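D-3-phosphoglycerate dehydrogenase oxidoreductase protein (Ralstonia solanacearum, PDB 3GG9) probably acts as a D-isomer specific 2-hydroxyacid dehydrogenase, oxidising 3-phosphoglycerate with NAD. Local coordinates at residues Ile5-Asp10 / Ala51-Arg56; Arg16-Phe21 / Ser308-Phe313; Gly160-Ile165 / Asn185-Gly190; Ser208-Phe213 / Leu238-Pro243. All blocks are in the same frame, centred on the assembly; numbering follows the deposited sequence.

Contact 1. Residues Ile5-Asp10 / Ala51-Arg56; sequences IAVLDD and ALVLIR. Unlike the reference sequence in segment 51-56: Leu-52 (reference Ile).
Ile-5 to Val-7 pair in parallel register with Ala-51 to Val-53 in the five-stranded sheet of the smaller, flavodoxin-like domain of this dehydrogenase family. The segment axes run 16° apart, and three backbone hydrogen bonds join them: Ala-6 N to Ala-51 O, Val-53 N to Ala-6 O and Leu-8 N to Val-53 O. On one face of the sheet the CG1 branch of Ile-5 packs 3.8 Å from Ala-51 CB, the small residue letting the larger one lie close. Further along this face Val-7 and Val-53 stand alongside each other, pointing the same way, with Val-7 CG2 4.1 Å from Val-53 CB. Phe-317 and Ile-320 of helix 306-324 cover Val-53. On the other face the roles are reversed: Leu-52 has CG anti to the backbone N (chi1 -156°), and its CD1 comes back to little Ala-6, 3.8 Å from Ala-6 CB. That same methyl meets Leu-8 CG, and the next bump is Leu-8 CD1 against Leu-54 CD2 at 3.8 Å. Beyond the strands a water bridges Asp-9 OD2, which also bonds Thr-59, to Ile-55 N. Ile-55 points its CD1 at the Leu-8 to Asp-10 loop, 3.2 Å from Leu-8 O and 3.9 Å from Asp-10 CB.

Contact 2. Residues Arg16-Phe21 / Ser308-Phe313; sequences RKLDCF and SYEMYF. With SO4 (sulfate ion), chain E.
Helix 306-324, late in the chain, packs back on the smaller domain and meets the loop between strands 4-7 and 28-31 through Glu-310, Leu-18 and Cys-20. The carboxylate of Glu-310 receives two successive backbone amides at the start of the 3-10 turn 19-21. Asp-19 N gives to Glu-310 OE1 at 2.8 Å with an N-H...O angle of 154°, and Cys-20 N gives to Glu-310 OE2 at 3.2 Å. Each oxygen uses its syn lone pair, so the two donors enter from the inner side of the carboxylate and fix its rotation. The side chain reaches them because it folds at chi2 (-71°), which brings its end round to the loop. Asp-19 OD2 lies 4.1 Å from Glu-310 OE1; this proximity of like charges would probably be eased by the amide donors.

Next to this polar grip, Leu-18 points at the helix. Its CD2 touches Tyr-309 CB at 3.8 Å, while CD1 approaches the Phe-313 ring obliquely, 3.9 Å from CD2 of that ring. Cys-20 SG rests against Phe-313 CB at 3.8 Å, and Phe-313 CE2 in turn lies over the centre of the Tyr-309 ring. Elsewhere on the helix, Tyr-312 OH lies 3.0 Å from O3 of a sulfate, probably from the crystallisation liquor, that Arg-80 N and Arg-224 NH2 also bind. The late helix thus returns to the N-terminal, flavodoxin-like domain of this dehydrogenase family and clamps the 4-7/28-31 connection by pairing one carboxylate with two amides.

Contact 3. Residues Gly160-Ile165 / Asn185-Gly190; sequences GQTLGI and NVLVWG
Thr-162 and Asn-185 stand side by side, pointing the same way, at the start of two neighbouring parallel strands of the Rossmann-type NAD-binding domain. These are the two strands of a beta-alpha-beta unit whose crossover is helix 170-181, and their short axes run 21° apart. Asn-185 ND2 gives its hydrogen to Thr-162 OG1 at 3.1 Å, with an N-H...O angle of 167° and the oxygen only 5° out of the amide plane. Thr-162 carries CG2 anti to its backbone N, which places OG1 beside that N and turns the methyl along the sheet to Leu-187 CD1 at 3.8 Å. Gly-164 adds no side chain to this face, where Leu-212 packs from helix 209-215.

On the other face Leu-163 and Val-186 are likewise side by side, pointing the same way, with Leu-163 CD2 4.2 Å from Val-186 CG2. Ile-165 instead slants across Val-186, CG1 to CG1, while its CB meets Val-188 CG2 at 4.1 Å. Val-175 and Ala-176 of the crossover helix press on Ile-165. Backbone bonds run the length of the pair: Leu-163 N meets Asn-185 O from well above the carbonyl plane, whereas Ile-165 N reaches Leu-187 O at 2.7 Å and Trp-189 N closes the series on Ile-165 O at 2.9 Å.

Contact 4. Residues Ser208-Phe213 / Leu238-Pro243; sequences SKDALF and LTRMKP
Hydrophobic contact is centred on Phe-213, on helix 209-215, which faces the turn that follows helix 235-238. Met-241 comes to the ring at its edge, near the ring plane: its CG lies 3.8 Å from Phe-213 CD2, and SD is 5.2 Å from the ring centroid, 80° off the ring normal. This is an edge-on Met-aromatic contact. Leu-238 CD2 adds an oblique touch 4.2 Å from Phe-213 CE2, and Leu-219 of strand 218-221 packs on both Phe-213 and Met-241.

The electrostatic part is Asp-210 against Arg-240, and it is tentative because each has a second conformer. In the conformers given, the carboxylate and guanidinium planes are stacked, 26° apart, with Asp-210 OD2 over one guanidinium face and 3.4 Å from Arg-240 NH1. No N-H points at that oxygen, so this salt bridge works by charge alone; Arg-240 NH1 also forms a salt bridge with Asp-237.

Polar backbone links complete the joint. Phe-213 O accepts from a water at 2.6 Å; Lys-242 N gives to the same water, and Met-241 CA makes a C-H...O contact with that carbonyl at 3.3 Å. Within the segments, Ser-208 OG caps the helix by accepting from Ala-211 N, and Leu-238 to Met-241 form a type I beta turn. Helix 209-215, leading into strand 218-221, is thereby joined to the turn leading into strand 246-249, linking two successive connections of the parallel Rossmann-type sheet.

From the N terminus, contact 1 closes the first loop, bringing strand 51-54 beside strand 4-7. Contact 2 starts inside that loop, at residues 16-21, and ends only at helix 306-324, so the two cross along the chain; they also touch, with Ile-55 CG1 3.6 Å from Phe-313 CZ. The long excursion closed by contact 2 contains the NAD-binding domain and, within it, contacts 3 and 4 in series. Contact 3 closes a beta-alpha-beta unit, and contact 4 ties helix 209-215 to residues 238-243. These two also meet: Trp-189 packs on Lys-209, and Leu-212 on Gly-164 and Leu-187. The centres of contacts 1 and 3 lie about 38 Å apart, on opposite sides of the chain's centre.

Contact 1. Residues Ile5-Asp10 / Ala51-Arg56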
loop_
_atom_site.group_PDB
_atom_site.type_symbol
_atom_site.label_atom_id
_atom_site.label_comp_id
_atom_site.label_asym_id
_atom_site.label_seq_id
_atom_site.Cartn_x
_atom_site.Cartn_y
_atom_site.Cartn_z
ATOM N N ILE A 5 30.594 -18.754 13.144
ATOM C CA ILE A 5 29.582 -18.497 12.112
ATOM C C ILE A 5 29.401 -16.998 11.907
ATOM O O ILE A 5 29.385 -16.231 12.873
ATOM C CB ILE A 5 28.225 -19.167 12.473
ATOM C CG1 ILE A 5 28.394 -20.677 12.532
ATOM C CG2 ILE A 5 27.088 -18.751 11.498
ATOM C CD1 ILE A 5 27.203 -21.426 13.070
ATOM N N ALA A 6 29.322 -16.576 10.644
ATOM C CA ALA A 6 28.982 -15.204 10.325
ATOM C C ALA A 6 27.755 -15.135 9.422
ATOM O O ALA A 6 27.605 -15.938 8.496
ATOM C CB ALA A 6 30.145 -14.490 9.687
ATOM N N VAL A 7 26.884 -14.172 9.728
ATOM C CA VAL A 7 25.735 -13.841 8.902
ATOM C C VAL A 7 25.996 -12.442 8.341
ATOM O O VAL A 7 26.234 -11.496 9.094
ATOM C CB VAL A 7 24.415 -13.774 9.712
ATOM C CG1 VAL A 7 23.239 -13.542 8.764
ATOM C CG2 VAL A 7 24.188 -15.039 10.565
ATOM N N LEU A 8 25.931 -12.321 7.021
ATOM C CA LEU A 8 26.246 -11.065 6.348
ATOM C C LEU A 8 24.992 -10.244 6.023
ATOM O O LEU A 8 23.903 -10.803 5.894
ATOM C CB LEU A 8 26.973 -11.398 5.044
ATOM C CG LEU A 8 28.355 -12.055 5.157
ATOM C CD1 LEU A 8 28.963 -12.151 3.777
ATOM C CD2 LEU A 8 29.268 -11.227 6.079
ATOM N N ASP A 9 25.165 -8.926 5.888
ATOM C CA ASP A 9 24.196 -8.010 5.239
ATOM C C ASP A 9 22.813 -7.902 5.896
ATOM O O ASP A 9 21.807 -7.811 5.201
ATOM C CB ASP A 9 24.005 -8.366 3.761
ATOM C CG ASP A 9 25.309 -8.596 3.033
ATOM O OD1 ASP A 9 26.185 -7.719 3.093
ATOM O OD2 ASP A 9 25.441 -9.655 2.382
ATOM N N ASP A 10 22.771 -7.908 7.222
ATOM C CA ASP A 10 21.490 -7.843 7.952
ATOM C C ASP A 10 21.256 -6.421 8.469
ATOM O O ASP A 10 21.533 -6.118 9.640
ATOM C CB ASP A 10 21.497 -8.868 9.088
ATOM C CG ASP A 10 20.227 -8.831 9.945
ATOM O OD1 ASP A 10 19.169 -8.331 9.493
ATOM O OD2 ASP A 10 20.306 -9.311 11.098
ATOM N N ALA A 51 31.733 -21.103 8.944
ATOM C CA ALA A 51 30.413 -21.173 8.295
ATOM C C ALA A 51 29.839 -19.801 8.018
ATOM O O ALA A 51 29.790 -18.943 8.893
ATOM C CB ALA A 51 29.424 -22.027 9.099
ATOM N N LEU A 52 29.393 -19.603 6.787
ATOM C CA LEU A 52 28.916 -18.303 6.363
ATOM C C LEU A 52 27.456 -18.460 5.989
ATOM O O LEU A 52 27.117 -19.328 5.197
ATOM C CB LEU A 52 29.734 -17.835 5.159
ATOM C CG LEU A 52 29.887 -16.370 4.793
ATOM C CD1 LEU A 52 30.276 -15.502 5.978
ATOM C CD2 LEU A 52 30.934 -16.292 3.710
ATOM N N VAL A 53 26.598 -17.636 6.588
ATOM C CA VAL A 53 25.200 -17.575 6.197
ATOM C C VAL A 53 24.973 -16.338 5.321
ATOM O O VAL A 53 25.266 -15.204 5.728
ATOM C CB VAL A 53 24.240 -17.570 7.403
ATOM C CG1 VAL A 53 22.761 -17.502 6.928
ATOM C CG2 VAL A 53 24.481 -18.819 8.259
ATOM N N LEU A 54 24.468 -16.583 4.115
ATOM C CA LEU A 54 24.175 -15.521 3.158
ATOM C C LEU A 54 22.674 -15.247 3.104
ATOM O O LEU A 54 21.859 -16.179 3.112
ATOM C CB LEU A 54 24.681 -15.894 1.760
ATOM C CG LEU A 54 26.186 -16.127 1.556
ATOM C CD1 LEU A 54 26.494 -16.432 0.094
ATOM C CD2 LEU A 54 26.988 -14.912 2.008
ATOM N N ILE A 55 22.333 -13.964 3.054
ATOM C CA ILE A 55 20.959 -13.497 2.899
ATOM C C ILE A 55 20.689 -13.257 1.424
ATOM O O ILE A 55 21.127 -12.259 0.851
ATOM C CB ILE A 55 20.669 -12.230 3.738
ATOM C CG1 ILE A 55 21.081 -12.444 5.199
ATOM C CG2 ILE A 55 19.187 -11.804 3.599
ATOM C CD1 ILE A 55 20.761 -11.279 6.133
ATOM N N ARG A 56 19.982 -14.211 0.831
ATOM C CA ARG A 56 19.629 -14.163 -0.579
ATOM C C ARG A 56 20.824 -13.815 -1.473
ATOM O O ARG A 56 21.879 -14.428 -1.352
ATOM C CB ARG A 56 18.405 -13.256 -0.789
ATOM C CG ARG A 56 17.149 -13.833 -0.120
ATOM C CD ARG A 56 16.864 -15.258 -0.596
ATOM N NE ARG A 56 16.814 -15.356 -2.058
ATOM C CZ ARG A 56 17.553 -16.179 -2.803
ATOM N NH1 ARG A 56 17.425 -16.163 -4.122
ATOM N NH2 ARG A 56 18.411 -17.020 -2.243
HETATM O O HOH W 1 24.378 -12.217 2.217
#

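Contact 2. Residues Arg16-Phe21 / Ser308-Phe313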
loop_
_atom_site.group_PDB
_atom_site.type_symbol
_atom_site.label_atom_id
_atom_site.label_comp_id
_atom_site.label_asym_id
_atom_site.label_seq_id
_atom_site.Cartn_x
_atom_site.Cartn_y
_atom_site.Cartn_z
ATOM N N ARG A 16 19.280 -11.891 14.653
ATOM C CA ARG A 16 19.553 -12.288 16.029
ATOM C C ARG A 16 18.309 -12.268 16.946
ATOM O O ARG A 16 18.340 -12.853 18.021
ATOM C CB ARG A 16 20.725 -11.500 16.639
ATOM C CG ARG A 16 20.402 -10.075 17.064
ATOM C CD ARG A 16 21.591 -9.423 17.749
ATOM N NE ARG A 16 21.388 -7.984 17.902
ATOM C CZ ARG A 16 20.764 -7.398 18.924
ATOM N NH1 ARG A 16 20.264 -8.119 19.924
ATOM N NH2 ARG A 16 20.635 -6.076 18.946
ATOM N N LYS A 17 17.224 -11.621 16.514
ATOM C CA LYS A 17 15.997 -11.589 17.319
ATOM C C LYS A 17 14.966 -12.628 16.902
ATOM O O LYS A 17 13.882 -12.675 17.472
ATOM C CB LYS A 17 15.378 -10.206 17.259
ATOM C CG LYS A 17 16.306 -9.108 17.775
ATOM C CD LYS A 17 15.881 -7.792 17.182
ATOM C CE LYS A 17 16.866 -6.699 17.479
ATOM N NZ LYS A 17 16.624 -5.603 16.510
ATOM N N LEU A 18 15.291 -13.454 15.911
ATOM C CA LEU A 18 14.332 -14.447 15.413
ATOM C C LEU A 18 14.260 -15.570 16.424
ATOM O O LEU A 18 15.259 -15.856 17.071
ATOM C CB LEU A 18 14.777 -15.016 14.064
ATOM C CG LEU A 18 14.900 -14.057 12.857
ATOM C CD1 LEU A 18 15.467 -14.770 11.676
ATOM C CD2 LEU A 18 13.592 -13.376 12.470
ATOM N N ASP A 19 13.099 -16.220 16.544
ATOM C CA ASP A 19 12.981 -17.430 17.364
ATOM C C ASP A 19 13.995 -18.487 16.954
ATOM O O ASP A 19 14.560 -19.161 17.808
ATOM C CB ASP A 19 11.582 -18.037 17.269
ATOM C CG ASP A 19 10.502 -17.156 17.912
ATOM O OD1 ASP A 19 10.825 -16.202 18.658
ATOM O OD2 ASP A 19 9.311 -17.417 17.653
ATOM N N CYS A 20 14.245 -18.609 15.647
ATOM C CA CYS A 20 15.125 -19.649 15.126
ATOM C C CYS A 20 16.617 -19.431 15.434
ATOM O O CYS A 20 17.393 -20.357 15.315
ATOM C CB CYS A 20 14.898 -19.860 13.619
ATOM S SG CYS A 20 15.516 -18.518 12.585
ATOM N N PHE A 21 17.016 -18.220 15.817
ATOM C CA PHE A 21 18.418 -17.939 16.148
ATOM C C PHE A 21 18.995 -18.867 17.236
ATOM O O PHE A 21 20.209 -19.127 17.260
ATOM C CB PHE A 21 18.571 -16.497 16.595
ATOM C CG PHE A 21 19.981 -16.010 16.561
ATOM C CD1 PHE A 21 20.611 -15.762 15.343
ATOM C CD2 PHE A 21 20.683 -15.794 17.740
ATOM C CE1 PHE A 21 21.926 -15.306 15.309
ATOM C CE2 PHE A 21 22.011 -15.333 17.717
ATOM C CZ PHE A 21 22.623 -15.088 16.509
ATOM N N SER A 308 8.754 -14.826 6.787
ATOM C CA SER A 308 9.722 -15.171 5.757
ATOM C C SER A 308 11.108 -15.392 6.374
ATOM O O SER A 308 11.733 -16.394 6.088
ATOM C CB SER A 308 9.781 -14.080 4.670
ATOM O OG SER A 308 10.687 -14.439 3.639
ATOM N N TYR A 309 11.585 -14.466 7.206
ATOM C CA TYR A 309 12.896 -14.612 7.879
ATOM C C TYR A 309 12.919 -15.857 8.802
ATOM O O TYR A 309 13.857 -16.659 8.780
ATOM C CB TYR A 309 13.239 -13.341 8.667
ATOM C CG TYR A 309 14.090 -12.311 7.894
ATOM C CD1 TYR A 309 14.012 -12.199 6.501
ATOM C CD2 TYR A 309 14.949 -11.438 8.569
ATOM C CE1 TYR A 309 14.801 -11.254 5.790
ATOM C CE2 TYR A 309 15.743 -10.498 7.861
ATOM C CZ TYR A 309 15.655 -10.421 6.473
ATOM O OH TYR A 309 16.412 -9.498 5.753
ATOM N N GLU A 310 11.867 -16.037 9.584
ATOM C CA GLU A 310 11.799 -17.224 10.437
ATOM C C GLU A 310 12.011 -18.507 9.616
ATOM O O GLU A 310 12.854 -19.314 9.977
ATOM C CB GLU A 310 10.490 -17.283 11.244
ATOM C CG GLU A 310 10.367 -16.243 12.382
ATOM C CD GLU A 310 11.277 -16.474 13.610
ATOM O OE1 GLU A 310 11.202 -15.613 14.532
ATOM O OE2 GLU A 310 12.056 -17.483 13.674
ATOM N N MET A 311 11.273 -18.658 8.509
ATOM C CA MET A 311 11.358 -19.821 7.609
ATOM C C MET A 311 12.724 -19.901 6.916
ATOM O O MET A 311 13.392 -20.937 6.974
ATOM C CB MET A 311 10.238 -19.790 6.545
ATOM C CG MET A 311 10.254 -20.995 5.574
ATOM S SD MET A 311 9.433 -20.713 3.971
ATOM C CE MET A 311 7.716 -20.887 4.473
ATOM N N TYR A 312 13.133 -18.805 6.280
ATOM C CA TYR A 312 14.394 -18.768 5.535
ATOM C C TYR A 312 15.620 -19.110 6.394
ATOM O O TYR A 312 16.359 -20.025 6.056
ATOM C CB TYR A 312 14.581 -17.432 4.817
ATOM C CG TYR A 312 13.861 -17.328 3.477
ATOM C CD1 TYR A 312 14.580 -17.273 2.286
ATOM C CD2 TYR A 312 12.463 -17.290 3.396
ATOM C CE1 TYR A 312 13.928 -17.176 1.050
ATOM C CE2 TYR A 312 11.800 -17.192 2.162
ATOM C CZ TYR A 312 12.542 -17.125 0.996
ATOM O OH TYR A 312 11.901 -17.035 -0.227
ATOM N N PHE A 313 15.814 -18.386 7.496
ATOM C CA PHE A 313 16.920 -18.646 8.421
ATOM C C PHE A 313 16.764 -19.943 9.212
ATOM O O PHE A 313 17.747 -20.659 9.449
ATOM C CB PHE A 313 17.110 -17.456 9.343
ATOM C CG PHE A 313 17.580 -16.230 8.598
ATOM C CD1 PHE A 313 18.936 -16.039 8.372
ATOM C CD2 PHE A 313 16.662 -15.335 8.056
ATOM C CE1 PHE A 313 19.388 -14.937 7.665
ATOM C CE2 PHE A 313 17.106 -14.195 7.313
ATOM C CZ PHE A 313 18.474 -14.024 7.129
HETATM S S SO4 E . 13.998 -17.686 -3.139
HETATM O O1 SO4 E . 14.434 -16.826 -2.060
HETATM O O2 SO4 E . 14.644 -18.981 -3.034
HETATM O O3 SO4 E . 12.555 -17.868 -3.048
HETATM O O4 SO4 E . 14.344 -17.033 -4.401
HETATM O O HOH W 2 10.683 -12.819 16.571
#

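Contact 3. Residues Gly160-Ile165 / Asn185-Gly190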
loop_
_atom_site.group_PDB
_atom_site.type_symbol
_atom_site.label_atom_id
_atom_site.label_comp_id
_atom_site.label_asym_id
_atom_site.label_seq_id
_atom_site.Cartn_x
_atom_site.Cartn_y
_atom_site.Cartn_z
ATOM N N GLY A 160 -12.053 -3.100 -12.336
ATOM C CA GLY A 160 -12.443 -2.876 -13.723
ATOM C C GLY A 160 -11.311 -2.428 -14.625
ATOM O O GLY A 160 -11.528 -2.198 -15.808
ATOM N N GLN A 161 -10.109 -2.287 -14.058
ATOM C CA GLN A 161 -8.903 -1.980 -14.812
ATOM C C GLN A 161 -8.154 -3.238 -15.232
ATOM O O GLN A 161 -8.425 -4.336 -14.761
ATOM C CB GLN A 161 -7.974 -1.104 -13.974
ATOM C CG GLN A 161 -8.614 0.189 -13.568
ATOM C CD GLN A 161 -8.376 1.258 -14.591
ATOM O OE1 GLN A 161 -7.328 1.907 -14.587
ATOM N NE2 GLN A 161 -9.342 1.445 -15.492
ATOM N N THR A 162 -7.214 -3.066 -16.146
ATOM C CA THR A 162 -6.437 -4.183 -16.659
ATOM C C THR A 162 -5.085 -4.354 -15.966
ATOM O O THR A 162 -4.229 -3.443 -15.966
ATOM C CB THR A 162 -6.300 -4.120 -18.215
ATOM O OG1 THR A 162 -7.604 -4.172 -18.818
ATOM C CG2 THR A 162 -5.486 -5.287 -18.740
ATOM N N LEU A 163 -4.910 -5.535 -15.385
ATOM C CA LEU A 163 -3.648 -5.984 -14.797
ATOM C C LEU A 163 -2.900 -6.918 -15.750
ATOM O O LEU A 163 -3.372 -8.024 -16.050
ATOM C CB LEU A 163 -3.915 -6.704 -13.470
ATOM C CG LEU A 163 -2.717 -7.332 -12.741
ATOM C CD1 LEU A 163 -1.683 -6.268 -12.324
ATOM C CD2 LEU A 163 -3.145 -8.199 -11.540
ATOM N N GLY A 164 -1.741 -6.462 -16.238
ATOM C CA GLY A 164 -0.827 -7.310 -16.998
ATOM C C GLY A 164 0.169 -8.041 -16.094
ATOM O O GLY A 164 0.831 -7.433 -15.240
ATOM N N ILE A 165 0.223 -9.359 -16.231
ATOM C CA ILE A 165 1.187 -10.181 -15.501
ATOM C C ILE A 165 2.182 -10.762 -16.496
ATOM O O ILE A 165 1.834 -11.623 -17.312
ATOM C CB ILE A 165 0.486 -11.292 -14.653
ATOM C CG1 ILE A 165 -0.480 -10.677 -13.618
ATOM C CG2 ILE A 165 1.507 -12.217 -14.012
ATOM C CD1 ILE A 165 0.179 -9.713 -12.608
ATOM N N ASN A 185 -9.285 -6.735 -14.751
ATOM C CA ASN A 185 -9.160 -7.539 -15.974
ATOM C C ASN A 185 -7.734 -8.089 -16.078
ATOM O O ASN A 185 -6.796 -7.362 -16.428
ATOM C CB ASN A 185 -9.542 -6.677 -17.202
ATOM C CG ASN A 185 -9.562 -7.467 -18.509
ATOM O OD1 ASN A 185 -10.086 -8.579 -18.567
ATOM N ND2 ASN A 185 -9.002 -6.878 -19.574
ATOM N N VAL A 186 -7.550 -9.359 -15.739
ATOM C CA VAL A 186 -6.201 -9.922 -15.671
ATOM C C VAL A 186 -5.771 -10.603 -16.987
ATOM O O VAL A 186 -6.447 -11.532 -17.490
ATOM C CB VAL A 186 -6.010 -10.872 -14.453
ATOM C CG1 VAL A 186 -4.544 -11.326 -14.356
ATOM C CG2 VAL A 186 -6.446 -10.199 -13.140
ATOM N N LEU A 187 -4.653 -10.120 -17.530
ATOM C CA LEU A 187 -3.988 -10.695 -18.703
ATOM C C LEU A 187 -2.578 -11.150 -18.375
ATOM O O LEU A 187 -1.787 -10.405 -17.781
ATOM C CB LEU A 187 -3.917 -9.683 -19.853
ATOM C CG LEU A 187 -5.184 -9.060 -20.446
ATOM C CD1 LEU A 187 -4.804 -7.951 -21.426
ATOM C CD2 LEU A 187 -6.037 -10.106 -21.138
ATOM N N VAL A 188 -2.248 -12.363 -18.810
ATOM C CA VAL A 188 -0.952 -12.972 -18.538
ATOM C C VAL A 188 -0.163 -13.120 -19.849
ATOM O O VAL A 188 -0.741 -13.371 -20.899
ATOM C CB VAL A 188 -1.118 -14.344 -17.806
ATOM C CG1 VAL A 188 0.226 -14.998 -17.548
ATOM C CG2 VAL A 188 -1.854 -14.145 -16.468
ATOM N N TRP A 189 1.150 -12.926 -19.782
ATOM C CA TRP A 189 2.051 -13.274 -20.878
ATOM C C TRP A 189 3.342 -13.906 -20.315
ATOM O O TRP A 189 3.671 -13.709 -19.160
ATOM C CB TRP A 189 2.342 -12.055 -21.770
ATOM C CG TRP A 189 2.773 -12.490 -23.160
ATOM C CD1 TRP A 189 1.965 -12.935 -24.173
ATOM C CD2 TRP A 189 4.110 -12.574 -23.649
ATOM N NE1 TRP A 189 2.719 -13.278 -25.265
ATOM C CE2 TRP A 189 4.041 -13.066 -24.969
ATOM C CE3 TRP A 189 5.361 -12.276 -23.102
ATOM C CZ2 TRP A 189 5.177 -13.263 -25.751
ATOM C CZ3 TRP A 189 6.497 -12.479 -23.875
ATOM C CH2 TRP A 189 6.397 -12.966 -25.187
ATOM N N GLY A 190 4.039 -14.693 -21.130
ATOM C CA GLY A 190 5.295 -15.346 -20.737
ATOM C C GLY A 190 5.653 -16.427 -21.733
ATOM O O GLY A 190 5.108 -16.454 -22.840
#

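Contact 4. Residues Ser208-Phe213 / Leu238-Pro243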
loop_
_atom_site.group_PDB
_atom_site.type_symbol
_atom_site.label_atom_id
_atom_site.label_comp_id
_atom_site.label_asym_id
_atom_site.label_seq_id
_atom_site.Cartn_x
_atom_site.Cartn_y
_atom_site.Cartn_z
ATOM N N SER A 208 -0.108 -10.866 -27.505
ATOM C CA SER A 208 1.327 -10.820 -27.681
ATOM C C SER A 208 1.924 -10.035 -26.532
ATOM O O SER A 208 1.206 -9.410 -25.750
ATOM C CB SER A 208 1.676 -10.131 -29.003
ATOM O OG SER A 208 1.110 -8.842 -29.067
ATOM N N LYS A 209 3.241 -10.088 -26.434
ATOM C CA LYS A 209 3.989 -9.238 -25.522
ATOM C C LYS A 209 3.636 -7.769 -25.732
ATOM O O LYS A 209 3.371 -7.054 -24.767
ATOM C CB LYS A 209 5.482 -9.469 -25.727
ATOM C CG LYS A 209 6.374 -8.714 -24.788
ATOM C CD LYS A 209 7.803 -9.093 -25.119
ATOM C CE LYS A 209 8.772 -8.051 -24.655
ATOM N NZ LYS A 209 10.105 -8.348 -25.242
ATOM N N ASP A 210 3.611 -7.342 -26.992
ATOM C CA ASP A 210 3.205 -5.981 -27.364
ATOM C C ASP A 210 1.822 -5.611 -26.821
ATOM O O ASP A 210 1.620 -4.501 -26.336
ATOM C CB ASP A 210 3.204 -5.802 -28.890
ATOM C CG ASP A 210 4.578 -5.979 -29.519
ATOM O OD1 ASP A 210 4.696 -5.728 -30.740
ATOM O OD2 ASP A 210 5.537 -6.369 -28.819
ATOM N N ALA A 211 0.872 -6.545 -26.912
ATOM C CA ALA A 211 -0.502 -6.348 -26.435
ATOM C C ALA A 211 -0.584 -6.151 -24.916
ATOM O O ALA A 211 -1.431 -5.401 -24.423
ATOM C CB ALA A 211 -1.380 -7.535 -26.850
ATOM N N LEU A 212 0.294 -6.837 -24.193
ATOM C CA LEU A 212 0.366 -6.732 -22.738
ATOM C C LEU A 212 0.739 -5.332 -22.296
ATOM O O LEU A 212 0.127 -4.785 -21.387
ATOM C CB LEU A 212 1.359 -7.749 -22.180
ATOM C CG LEU A 212 1.345 -7.952 -20.663
ATOM C CD1 LEU A 212 0.202 -8.916 -20.258
ATOM C CD2 LEU A 212 2.696 -8.502 -20.244
ATOM N N PHE A 213 1.732 -4.755 -22.962
ATOM C CA PHE A 213 2.218 -3.415 -22.635
ATOM C C PHE A 213 1.252 -2.296 -23.051
ATOM O O PHE A 213 1.133 -1.284 -22.353
ATOM C CB PHE A 213 3.623 -3.202 -23.244
ATOM C CG PHE A 213 4.731 -3.886 -22.475
ATOM C CD1 PHE A 213 5.131 -5.176 -22.793
ATOM C CD2 PHE A 213 5.342 -3.248 -21.399
ATOM C CE1 PHE A 213 6.145 -5.823 -22.065
ATOM C CE2 PHE A 213 6.345 -3.884 -20.663
ATOM C CZ PHE A 213 6.760 -5.168 -21.002
ATOM N N LEU A 238 8.227 -0.455 -22.947
ATOM C CA LEU A 238 7.728 0.510 -21.963
ATOM C C LEU A 238 7.034 1.727 -22.587
ATOM O O LEU A 238 6.026 2.188 -22.078
ATOM C CB LEU A 238 8.874 0.966 -21.050
ATOM C CG LEU A 238 9.455 -0.108 -20.131
ATOM C CD1 LEU A 238 10.718 0.418 -19.474
ATOM C CD2 LEU A 238 8.426 -0.582 -19.079
ATOM N N THR A 239 7.566 2.259 -23.691
ATOM C CA THR A 239 6.937 3.430 -24.312
ATOM C C THR A 239 5.653 3.086 -25.087
ATOM O O THR A 239 4.968 3.968 -25.577
ATOM C CB THR A 239 7.929 4.259 -25.172
ATOM O OG1 THR A 239 8.572 3.399 -26.103
ATOM C CG2 THR A 239 8.998 4.925 -24.276
ATOM N N ARG A 240 5.328 1.796 -25.156
ATOM C CA ARG A 240 4.061 1.295 -25.681
ATOM C C ARG A 240 2.942 1.500 -24.654
ATOM O O ARG A 240 1.754 1.533 -24.997
ATOM C CB ARG A 240 4.212 -0.203 -25.953
ATOM C CG ARG A 240 3.407 -0.754 -27.092
ATOM C CD ARG A 240 4.260 -1.191 -28.266
ATOM N NE ARG A 240 5.360 -2.069 -27.871
ATOM C CZ ARG A 240 6.184 -2.668 -28.727
ATOM N NH1 ARG A 240 7.176 -3.434 -28.278
ATOM N NH2 ARG A 240 6.019 -2.500 -30.033
ATOM N N MET A 241 3.339 1.608 -23.380
ATOM C CA MET A 241 2.401 1.707 -22.252
ATOM C C MET A 241 1.559 2.982 -22.277
ATOM O O MET A 241 1.980 3.997 -22.843
ATOM C CB MET A 241 3.134 1.548 -20.902
ATOM C CG MET A 241 3.737 0.137 -20.662
ATOM S SD MET A 241 4.524 -0.220 -19.047
ATOM C CE MET A 241 3.105 -0.240 -17.953
ATOM N N LYS A 242 0.373 2.933 -21.673
ATOM C CA LYS A 242 -0.457 4.134 -21.541
ATOM C C LYS A 242 0.278 5.235 -20.751
ATOM O O LYS A 242 1.114 4.927 -19.902
ATOM C CB LYS A 242 -1.780 3.830 -20.842
ATOM C CG LYS A 242 -2.582 2.698 -21.456
ATOM C CD LYS A 242 -3.858 2.482 -20.662
ATOM C CE LYS A 242 -4.552 1.235 -21.125
ATOM N NZ LYS A 242 -5.903 1.087 -20.487
ATOM N N PRO A 243 -0.031 6.516 -21.036
ATOM C CA PRO A 243 0.455 7.628 -20.208
ATOM C C PRO A 243 -0.019 7.597 -18.753
ATOM O O PRO A 243 0.579 8.253 -17.926
ATOM C CB PRO A 243 -0.136 8.863 -20.897
ATOM C CG PRO A 243 -0.383 8.431 -22.286
ATOM C CD PRO A 243 -0.817 7.011 -22.184
HETATM O O HOH W 3 -0.007 0.256 -20.608
#